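Long-range contacts in polycyclic ketone monooxygenase (Myceliophthora thermophila, PDB 5MQ6), which catalyses the Baeyer-Villiger oxidation of ketones, polycyclic ones above all, inserting one oxygen atom beside the carbonyl with the help of FAD and NADPH: residues Glu191-Val199 against Glu211-Val219; Trp508-Val519 against Phe528-Ser536. All coordinates share one frame; numbering follows the deposited sequence.

Interaction 1: Glu191-Val199 against Glu211-Val219; sequences ESRLWSLEV and ELKLQARYV
Trp195 and Val219 meet almost at right angles: CG2 of Val219 reaches in to 3.6 Å from CB of Trp195, while the indole turns an edge to the backbone, its CD1 lying 3.7 Å from Arg217 O, in the plane of the ring. The tryptophan CG stands anti to its own carbonyl carbon (chi1 -73°), which brings the ring edge up to the corner at Arg217, where the chain leaves one strand and starts the next. Leu197, on the same face, slides past Val219 in the opposite direction, and farther along Val199 CG2 crosses to Leu214 CD1 at 4.0 Å. The segments pair as an antiparallel beta hairpin, a compact example of two faces doing different work. Trp195, Leu197 and Val199 take hydrogen-bonded positions opposite Ala216, Leu214 and Leu212; the bond from Leu197 N to Leu214 O is short, 2.7 Å, and nearly straight at 175°. The other face is polar. There Gln215, extended beyond CG, gives an NE2 hydrogen to Ser196 OG at 3.2 Å, with the hydroxyl tilted 25° out of the amide plane, and Arg78 holds its OE1. With an alanine in place of Gln215, the Ser196 hydroxyl and the Arg78 guanidinium would probably each lose this amide partner, and the flank of Leu194 would be uncovered. At the far end a water lies 2.9 Å from both Val199 O and Glu211 OE1, in position to bridge them; OE1 also forms a salt bridge with Lys184, and OE2 is hydrogen-bonded to Thr200 OG1. Strand 181-189 pairs with the other edge of strand 194-201, Val183 touching Leu197, while Ile82 of strand 78-84 packs on Leu197, Leu214 and Ala216, so the hairpin joins the mixed sheet next to Val183, an FAD-binding residue.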
loop_
_atom_site.group_PDB
_atom_site.type_symbol
_atom_site.label_atom_id
_atom_site.label_comp_id
_atom_site.label_asym_id
_atom_site.label_seq_id
_atom_site.Cartn_x
_atom_site.Cartn_y
_atom_site.Cartn_z
ATOM N N GLU A 191 -10.720 -11.363 31.661
ATOM C CA GLU A 191 -11.848 -11.362 32.602
ATOM C C GLU A 191 -13.129 -10.982 31.936
ATOM O O GLU A 191 -13.988 -11.788 31.819
ATOM C CB GLU A 191 -11.592 -10.473 33.832
ATOM C CG GLU A 191 -10.568 -11.094 34.782
ATOM C CD GLU A 191 -10.701 -10.619 36.235
ATOM O OE1 GLU A 191 -11.517 -9.696 36.539
ATOM O OE2 GLU A 191 -9.977 -11.194 37.085
ATOM N N SER A 192 -13.250 -9.760 31.480
ATOM C CA SER A 192 -14.441 -9.336 30.759
ATOM C C SER A 192 -14.564 -9.824 29.276
ATOM O O SER A 192 -15.593 -9.572 28.641
ATOM C CB SER A 192 -14.423 -7.849 30.717
ATOM O OG SER A 192 -13.264 -7.446 30.060
ATOM N N ARG A 193 -13.540 -10.488 28.739
ATOM C CA ARG A 193 -13.594 -10.986 27.377
ATOM C C ARG A 193 -13.873 -9.862 26.357
ATOM O O ARG A 193 -14.822 -9.932 25.603
ATOM C CB ARG A 193 -14.721 -12.002 27.254
ATOM C CG ARG A 193 -14.645 -13.049 28.341
ATOM C CD ARG A 193 -13.915 -14.218 27.830
ATOM N NE ARG A 193 -14.373 -15.502 28.302
ATOM C CZ ARG A 193 -15.598 -15.979 28.148
ATOM N NH1 ARG A 193 -16.582 -15.250 27.656
ATOM N NH2 ARG A 193 -15.870 -17.199 28.566
ATOM N N LEU A 194 -13.092 -8.796 26.449
ATOM C CA LEU A 194 -13.213 -7.669 25.548
ATOM C C LEU A 194 -11.819 -7.203 25.230
ATOM O O LEU A 194 -10.902 -7.375 26.037
ATOM C CB LEU A 194 -13.971 -6.531 26.205
ATOM C CG LEU A 194 -15.482 -6.680 26.360
ATOM C CD1 LEU A 194 -16.081 -5.657 27.339
ATOM C CD2 LEU A 194 -16.249 -6.598 25.052
ATOM N N TRP A 195 -11.664 -6.652 24.030
ATOM C CA TRP A 195 -10.492 -5.900 23.671
ATOM C C TRP A 195 -10.638 -4.449 24.223
ATOM O O TRP A 195 -11.733 -3.897 24.171
ATOM C CB TRP A 195 -10.384 -5.825 22.135
ATOM C CG TRP A 195 -9.975 -7.099 21.559
ATOM C CD1 TRP A 195 -10.803 -8.041 20.971
ATOM C CD2 TRP A 195 -8.677 -7.620 21.532
ATOM N NE1 TRP A 195 -10.058 -9.147 20.564
ATOM C CE2 TRP A 195 -8.744 -8.904 20.861
ATOM C CE3 TRP A 195 -7.427 -7.122 21.927
ATOM C CZ2 TRP A 195 -7.609 -9.710 20.645
ATOM C CZ3 TRP A 195 -6.281 -7.943 21.700
ATOM C CH2 TRP A 195 -6.399 -9.201 21.066
ATOM N N SER A 196 -9.544 -3.883 24.751
ATOM C CA SER A 196 -9.431 -2.482 25.090
ATOM C C SER A 196 -8.396 -1.824 24.166
ATOM O O SER A 196 -7.273 -2.318 24.028
ATOM C CB SER A 196 -8.890 -2.359 26.483
ATOM O OG SER A 196 -9.867 -2.747 27.429
ATOM N N LEU A 197 -8.782 -0.708 23.582
ATOM C CA LEU A 197 -7.887 0.092 22.814
ATOM C C LEU A 197 -7.526 1.362 23.576
ATOM O O LEU A 197 -8.428 2.016 24.082
ATOM C CB LEU A 197 -8.549 0.466 21.512
ATOM C CG LEU A 197 -8.642 -0.602 20.399
ATOM C CD1 LEU A 197 -9.620 -1.697 20.756
ATOM C CD2 LEU A 197 -8.984 0.065 19.074
ATOM N N GLU A 198 -6.233 1.692 23.599
ATOM C CA GLU A 198 -5.764 2.983 24.048
ATOM C C GLU A 198 -5.556 3.867 22.882
ATOM O O GLU A 198 -4.711 3.561 22.038
ATOM C CB GLU A 198 -4.415 2.911 24.701
ATOM C CG GLU A 198 -4.422 2.187 25.975
ATOM C CD GLU A 198 -3.017 1.977 26.531
ATOM O OE1 GLU A 198 -1.972 2.519 25.962
ATOM O OE2 GLU A 198 -2.990 1.261 27.569
ATOM N N VAL A 199 -6.228 5.012 22.911
ATOM C CA VAL A 199 -6.384 5.898 21.790
ATOM C C VAL A 199 -6.125 7.345 22.275
ATOM O O VAL A 199 -6.595 7.761 23.361
ATOM C CB VAL A 199 -7.815 5.796 21.275
ATOM C CG1 VAL A 199 -8.012 6.811 20.251
ATOM C CG2 VAL A 199 -8.163 4.392 20.730
ATOM N N GLU A 211 -7.253 11.392 25.948
ATOM C CA GLU A 211 -6.879 10.036 26.069
ATOM C C GLU A 211 -8.172 9.264 26.249
ATOM O O GLU A 211 -9.002 9.636 27.112
ATOM C CB GLU A 211 -5.983 9.859 27.245
ATOM C CG GLU A 211 -4.662 10.571 27.006
ATOM C CD GLU A 211 -3.794 9.927 25.945
ATOM O OE1 GLU A 211 -3.637 8.714 25.892
ATOM O OE2 GLU A 211 -3.251 10.664 25.159
ATOM N N LEU A 212 -8.352 8.229 25.406
ATOM C CA LEU A 212 -9.547 7.383 25.419
ATOM C C LEU A 212 -9.194 5.912 25.535
ATOM O O LEU A 212 -8.163 5.474 24.956
ATOM C CB LEU A 212 -10.450 7.624 24.221
ATOM C CG LEU A 212 -10.880 9.059 23.988
ATOM C CD1 LEU A 212 -11.273 9.166 22.515
ATOM C CD2 LEU A 212 -12.064 9.443 24.823
ATOM N N LYS A 213 -10.018 5.212 26.351
ATOM C CA LYS A 213 -10.034 3.781 26.429
ATOM C C LYS A 213 -11.348 3.277 25.854
ATOM O O LYS A 213 -12.423 3.638 26.348
ATOM C CB LYS A 213 -9.869 3.309 27.825
ATOM C CG LYS A 213 -9.805 1.778 27.931
ATOM C CD LYS A 213 -9.412 1.321 29.324
ATOM C CE LYS A 213 -9.966 -0.029 29.595
ATOM N NZ LYS A 213 -9.324 -0.571 30.795
ATOM N N LEU A 214 -11.262 2.458 24.801
ATOM C CA LEU A 214 -12.460 2.023 24.099
ATOM C C LEU A 214 -12.458 0.546 24.095
ATOM O O LEU A 214 -11.405 -0.027 23.930
ATOM C CB LEU A 214 -12.492 2.535 22.696
ATOM C CG LEU A 214 -12.313 4.010 22.521
ATOM C CD1 LEU A 214 -12.127 4.433 21.085
ATOM C CD2 LEU A 214 -13.511 4.751 23.101
ATOM N N GLN A 215 -13.630 -0.053 24.293
ATOM C CA GLN A 215 -13.722 -1.492 24.292
ATOM C C GLN A 215 -14.582 -2.081 23.206
ATOM O O GLN A 215 -15.502 -1.448 22.731
ATOM C CB GLN A 215 -14.187 -1.993 25.636
ATOM C CG GLN A 215 -13.178 -1.698 26.760
ATOM C CD GLN A 215 -13.611 -2.308 28.061
ATOM O OE1 GLN A 215 -14.651 -1.967 28.627
ATOM N NE2 GLN A 215 -12.833 -3.261 28.520
ATOM N N ALA A 216 -14.253 -3.289 22.790
ATOM C CA ALA A 216 -15.028 -3.965 21.742
ATOM C C ALA A 216 -14.985 -5.454 21.872
ATOM O O ALA A 216 -13.987 -5.976 22.324
ATOM C CB ALA A 216 -14.500 -3.577 20.358
ATOM N N ARG A 217 -15.963 -6.144 21.303
ATOM C CA ARG A 217 -15.932 -7.638 21.275
ATOM C C ARG A 217 -14.956 -8.120 20.220
ATOM O O ARG A 217 -14.274 -9.063 20.421
ATOM C CB ARG A 217 -17.352 -8.168 20.923
ATOM C CG ARG A 217 -18.362 -7.807 22.014
ATOM C CD ARG A 217 -19.691 -8.387 21.557
ATOM N NE ARG A 217 -20.733 -8.172 22.474
ATOM C CZ ARG A 217 -21.994 -8.505 22.299
ATOM N NH1 ARG A 217 -22.378 -9.173 21.232
ATOM N NH2 ARG A 217 -22.843 -8.233 23.275
ATOM N N TYR A 218 -14.917 -7.439 19.082
ATOM C CA TYR A 218 -14.055 -7.732 17.986
ATOM C C TYR A 218 -13.253 -6.509 17.556
ATOM O O TYR A 218 -13.831 -5.351 17.517
ATOM C CB TYR A 218 -14.938 -8.094 16.809
ATOM C CG TYR A 218 -15.619 -9.423 16.809
ATOM C CD1 TYR A 218 -14.977 -10.588 16.345
ATOM C CD2 TYR A 218 -16.961 -9.545 17.199
ATOM C CE1 TYR A 218 -15.643 -11.809 16.240
ATOM C CE2 TYR A 218 -17.600 -10.762 17.113
ATOM C CZ TYR A 218 -16.971 -11.863 16.634
ATOM O OH TYR A 218 -17.731 -13.030 16.616
ATOM N N VAL A 219 -12.006 -6.753 17.165
ATOM C CA VAL A 219 -11.208 -5.691 16.547
ATOM C C VAL A 219 -10.808 -6.138 15.160
ATOM O O VAL A 219 -10.254 -7.151 14.993
ATOM C CB VAL A 219 -9.962 -5.335 17.365
ATOM C CG1 VAL A 219 -9.003 -4.367 16.617
ATOM C CG2 VAL A 219 -10.353 -4.788 18.728
HETATM O O HOH W 1 -5.411 6.478 25.658
#

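Interaction 2: Trp508-Val519 against Phe528-Ser536; sequences WQTHGAATLHGV and FFTPLSQSS
Thr515 and Gln534 are brought together by their torsions: the threonine OG1 sits between its backbone N and carbonyl carbon (chi1 67°), and the glutamine chain, extended beyond CG, runs past it in the opposite direction. Gln534 OE1 thereby accepts a hydrogen bond from Thr515 OG1, modelled at 2.5 Å, shorter than usual and doubtful in its exact length, and a weak one from Thr515 N. The same threonine oxygen takes a weak bond from Gly518 N, linking the glutamine to the turn behind it. At the other end of the amide, NE2 donates to Arg622 O, so the group is held at both ends, which probably limits its rotation. Phe529 CG also lies between N and C, though with chi1 at 35°, short of the staggered value. Its ring folds back under the opposing chain, placing Val519 O 3.5 Å above the ring centre, while CG2 of Thr515 meets the ring edge in plane. That carbonyl also accepts the Phe529 backbone N-H at 2.9 Å. The side chains of Val519 and Pro531 lie side by side, CG1 3.9 Å from CB. Gly518 is pressed against Ser533 O, 3.3 Å from its CA, where a side chain would clash. A water ties Gly518 O to Leu532 N and Ser533 O. The contact packs an irregular, glycine-containing turn on the loop after strand 527-529, near the FAD site. Helix 541-562 covers it over Val519 and Phe528, helix 573-585 through Trp579 on Thr515, and helix 630-641 through Tyr633 on Pro531.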
loop_
_atom_site.group_PDB
_atom_site.type_symbol
_atom_site.label_atom_id
_atom_site.label_comp_id
_atom_site.label_asym_id
_atom_site.label_seq_id
_atom_site.Cartn_x
_atom_site.Cartn_y
_atom_site.Cartn_z
ATOM N N TRP A 508 5.491 -13.044 16.820
ATOM C CA TRP A 508 5.873 -12.960 15.429
ATOM C C TRP A 508 7.399 -13.023 15.236
ATOM O O TRP A 508 7.894 -13.702 14.365
ATOM C CB TRP A 508 5.437 -11.597 14.887
ATOM C CG TRP A 508 5.129 -11.637 13.460
ATOM C CD1 TRP A 508 5.943 -11.296 12.429
ATOM C CD2 TRP A 508 3.869 -12.038 12.890
ATOM N NE1 TRP A 508 5.261 -11.435 11.234
ATOM C CE2 TRP A 508 3.981 -11.860 11.490
ATOM C CE3 TRP A 508 2.652 -12.455 13.432
ATOM C CZ2 TRP A 508 2.965 -12.123 10.647
ATOM C CZ3 TRP A 508 1.616 -12.719 12.552
ATOM C CH2 TRP A 508 1.774 -12.554 11.205
ATOM N N GLN A 509 8.124 -12.253 16.046
ATOM C CA GLN A 509 9.591 -12.126 15.914
ATOM C C GLN A 509 10.307 -13.386 16.443
ATOM O O GLN A 509 11.315 -13.778 15.890
ATOM C CB GLN A 509 10.098 -10.918 16.660
ATOM C CG GLN A 509 9.598 -9.538 16.285
ATOM C CD GLN A 509 9.517 -9.306 14.780
ATOM O OE1 GLN A 509 10.373 -9.776 14.051
ATOM N NE2 GLN A 509 8.487 -8.593 14.324
ATOM N N THR A 510 9.767 -14.001 17.492
ATOM C CA THR A 510 10.387 -15.113 18.126
ATOM C C THR A 510 10.053 -16.427 17.519
ATOM O O THR A 510 10.933 -17.220 17.336
ATOM C CB THR A 510 10.046 -15.208 19.623
ATOM O OG1 THR A 510 8.628 -15.380 19.773
ATOM C CG2 THR A 510 10.470 -13.960 20.389
ATOM N N HIS A 511 8.780 -16.696 17.234
ATOM C CA HIS A 511 8.339 -17.973 16.702
ATOM C C HIS A 511 8.164 -17.919 15.173
ATOM O O HIS A 511 8.165 -18.988 14.491
ATOM C CB HIS A 511 7.037 -18.351 17.424
ATOM C CG HIS A 511 6.197 -19.433 16.760
ATOM N ND1 HIS A 511 6.528 -20.786 16.790
ATOM C CD2 HIS A 511 4.974 -19.363 16.156
ATOM C CE1 HIS A 511 5.601 -21.477 16.147
ATOM N NE2 HIS A 511 4.643 -20.641 15.764
ATOM N N GLY A 512 8.027 -16.708 14.630
ATOM C CA GLY A 512 7.816 -16.511 13.183
ATOM C C GLY A 512 6.361 -16.180 12.869
ATOM O O GLY A 512 5.433 -16.392 13.691
ATOM N N ALA A 513 6.124 -15.733 11.639
ATOM C CA ALA A 513 4.773 -15.418 11.220
ATOM C C ALA A 513 3.859 -16.604 11.468
ATOM O O ALA A 513 4.207 -17.767 11.161
ATOM C CB ALA A 513 4.741 -15.003 9.766
ATOM N N ALA A 514 2.678 -16.337 12.034
ATOM C CA ALA A 514 1.715 -17.400 12.241
ATOM C C ALA A 514 0.307 -16.930 12.186
ATOM O O ALA A 514 -0.094 -16.176 13.063
ATOM C CB ALA A 514 1.955 -18.093 13.584
ATOM N N THR A 515 -0.441 -17.412 11.215
ATOM C CA THR A 515 -1.812 -17.096 11.041
ATOM C C THR A 515 -2.517 -18.271 10.432
ATOM O O THR A 515 -1.914 -19.235 10.033
ATOM C CB THR A 515 -2.018 -15.980 10.000
ATOM O OG1 THR A 515 -1.638 -16.454 8.703
ATOM C CG2 THR A 515 -1.211 -14.756 10.408
ATOM N N LEU A 516 -3.841 -18.193 10.385
ATOM C CA LEU A 516 -4.606 -18.926 9.414
ATOM C C LEU A 516 -5.117 -17.929 8.326
ATOM O O LEU A 516 -5.772 -16.906 8.626
ATOM C CB LEU A 516 -5.753 -19.699 9.991
ATOM C CG LEU A 516 -6.556 -20.534 9.038
ATOM C CD1 LEU A 516 -5.750 -21.528 8.323
ATOM C CD2 LEU A 516 -7.787 -21.168 9.691
ATOM N N HIS A 517 -4.764 -18.239 7.089
ATOM C CA HIS A 517 -5.186 -17.484 5.884
ATOM C C HIS A 517 -4.736 -16.036 5.812
ATOM O O HIS A 517 -5.268 -15.215 5.018
ATOM C CB HIS A 517 -6.711 -17.612 5.725
ATOM C CG HIS A 517 -7.217 -19.025 5.643
ATOM N ND1 HIS A 517 -8.504 -19.380 6.021
ATOM C CD2 HIS A 517 -6.669 -20.149 5.148
ATOM C CE1 HIS A 517 -8.695 -20.657 5.778
ATOM N NE2 HIS A 517 -7.625 -21.128 5.191
ATOM N N GLY A 518 -3.784 -15.698 6.658
ATOM C CA GLY A 518 -3.266 -14.336 6.826
ATOM C C GLY A 518 -4.107 -13.373 7.643
ATOM O O GLY A 518 -3.751 -12.177 7.756
ATOM N N VAL A 519 -5.167 -13.849 8.271
ATOM C CA VAL A 519 -6.112 -12.876 8.856
ATOM C C VAL A 519 -6.310 -12.911 10.358
ATOM O O VAL A 519 -7.002 -12.024 10.927
ATOM C CB VAL A 519 -7.524 -13.011 8.215
ATOM C CG1 VAL A 519 -7.447 -12.745 6.716
ATOM C CG2 VAL A 519 -8.122 -14.341 8.472
ATOM N N PHE A 528 -9.010 -9.709 13.913
ATOM C CA PHE A 528 -8.738 -10.012 12.537
ATOM C C PHE A 528 -8.043 -8.881 11.835
ATOM O O PHE A 528 -8.197 -7.754 12.240
ATOM C CB PHE A 528 -10.075 -10.364 11.798
ATOM C CG PHE A 528 -10.734 -11.614 12.321
ATOM C CD1 PHE A 528 -10.404 -12.896 11.790
ATOM C CD2 PHE A 528 -11.696 -11.535 13.281
ATOM C CE1 PHE A 528 -11.057 -14.013 12.272
ATOM C CE2 PHE A 528 -12.321 -12.688 13.797
ATOM C CZ PHE A 528 -12.046 -13.891 13.254
ATOM N N PHE A 529 -7.328 -9.187 10.761
ATOM C CA PHE A 529 -6.561 -8.191 10.056
ATOM C C PHE A 529 -6.558 -8.517 8.609
ATOM O O PHE A 529 -6.597 -9.669 8.241
ATOM C CB PHE A 529 -5.143 -8.008 10.646
ATOM C CG PHE A 529 -4.494 -9.295 11.177
ATOM C CD1 PHE A 529 -3.762 -10.118 10.339
ATOM C CD2 PHE A 529 -4.580 -9.688 12.532
ATOM C CE1 PHE A 529 -3.135 -11.291 10.806
ATOM C CE2 PHE A 529 -3.974 -10.890 12.969
ATOM C CZ PHE A 529 -3.272 -11.695 12.111
ATOM N N THR A 530 -6.471 -7.474 7.782
ATOM C CA THR A 530 -6.500 -7.667 6.334
ATOM C C THR A 530 -5.266 -8.462 5.983
ATOM O O THR A 530 -4.250 -8.280 6.556
ATOM C CB THR A 530 -6.600 -6.352 5.556
ATOM O OG1 THR A 530 -5.676 -5.402 6.061
ATOM C CG2 THR A 530 -7.878 -5.661 5.820
ATOM N N PRO A 531 -5.386 -9.418 5.111
ATOM C CA PRO A 531 -4.246 -10.312 4.975
ATOM C C PRO A 531 -3.037 -9.679 4.256
ATOM O O PRO A 531 -3.188 -9.223 3.147
ATOM C CB PRO A 531 -4.830 -11.479 4.170
ATOM C CG PRO A 531 -5.987 -10.890 3.394
ATOM C CD PRO A 531 -6.479 -9.721 4.166
ATOM N N LEU A 532 -1.857 -9.758 4.862
ATOM C CA LEU A 532 -0.646 -9.398 4.212
ATOM C C LEU A 532 0.291 -10.649 4.265
ATOM O O LEU A 532 0.256 -11.402 3.436
ATOM C CB LEU A 532 -0.049 -8.096 4.868
ATOM C CG LEU A 532 1.185 -7.607 4.053
ATOM C CD1 LEU A 532 0.627 -6.956 2.789
ATOM C CD2 LEU A 532 2.195 -6.666 4.764
ATOM N N SER A 533 1.061 -10.915 5.299
ATOM C CA SER A 533 1.795 -12.151 5.411
ATOM C C SER A 533 0.866 -13.397 5.242
ATOM O O SER A 533 -0.271 -13.388 5.668
ATOM C CB SER A 533 2.434 -12.285 6.790
ATOM O OG SER A 533 3.340 -11.289 7.092
ATOM N N GLN A 534 1.395 -14.448 4.629
ATOM C CA GLN A 534 0.779 -15.796 4.573
ATOM C C GLN A 534 -0.535 -15.771 3.797
ATOM O O GLN A 534 -1.496 -16.431 4.166
ATOM C CB GLN A 534 0.552 -16.338 6.020
ATOM C CG GLN A 534 1.761 -16.154 6.969
ATOM C CD GLN A 534 1.688 -17.199 8.094
ATOM O OE1 GLN A 534 0.601 -17.481 8.637
ATOM N NE2 GLN A 534 2.809 -17.853 8.354
ATOM N N SER A 535 -0.585 -14.986 2.727
ATOM C CA SER A 535 -1.790 -14.977 1.957
ATOM C C SER A 535 -1.428 -14.863 0.437
ATOM O O SER A 535 -0.625 -15.609 -0.076
ATOM C CB SER A 535 -2.656 -13.841 2.507
ATOM O OG SER A 535 -2.080 -12.521 2.264
ATOM N N SER A 536 -2.039 -13.949 -0.260
ATOM C CA SER A 536 -1.680 -13.575 -1.597
ATOM C C SER A 536 -2.017 -12.087 -1.700
ATOM O O SER A 536 -2.675 -11.542 -0.827
ATOM C CB SER A 536 -2.508 -14.435 -2.572
ATOM O OG SER A 536 -2.206 -14.166 -3.933
HETATM O O HOH W 2 -1.313 -11.396 7.283
#

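How the interactions relate
Interactions 1 and 2 follow one another along the chain, their centres about 22 Å apart, yet they meet in one sheet, where strand 218-221 runs parallel to strand 527-529. Val219 O and Phe528 N, 3.0 Å apart, probably share a hydrogen bond, and Tyr218 CE1 packs 4.2 Å from Phe528 CE2. Both contacts lie near the flavin: at nearest atoms, the side chain of Val199 is about 7 Å from FAD and that of Thr530 about 5 Å. Val219 and Phe529 each approach Thr492, an FAD-binding residue, to about 8 and 6 Å between side chains. NADPH is farther, about 12 Å from the Leu532 side chain.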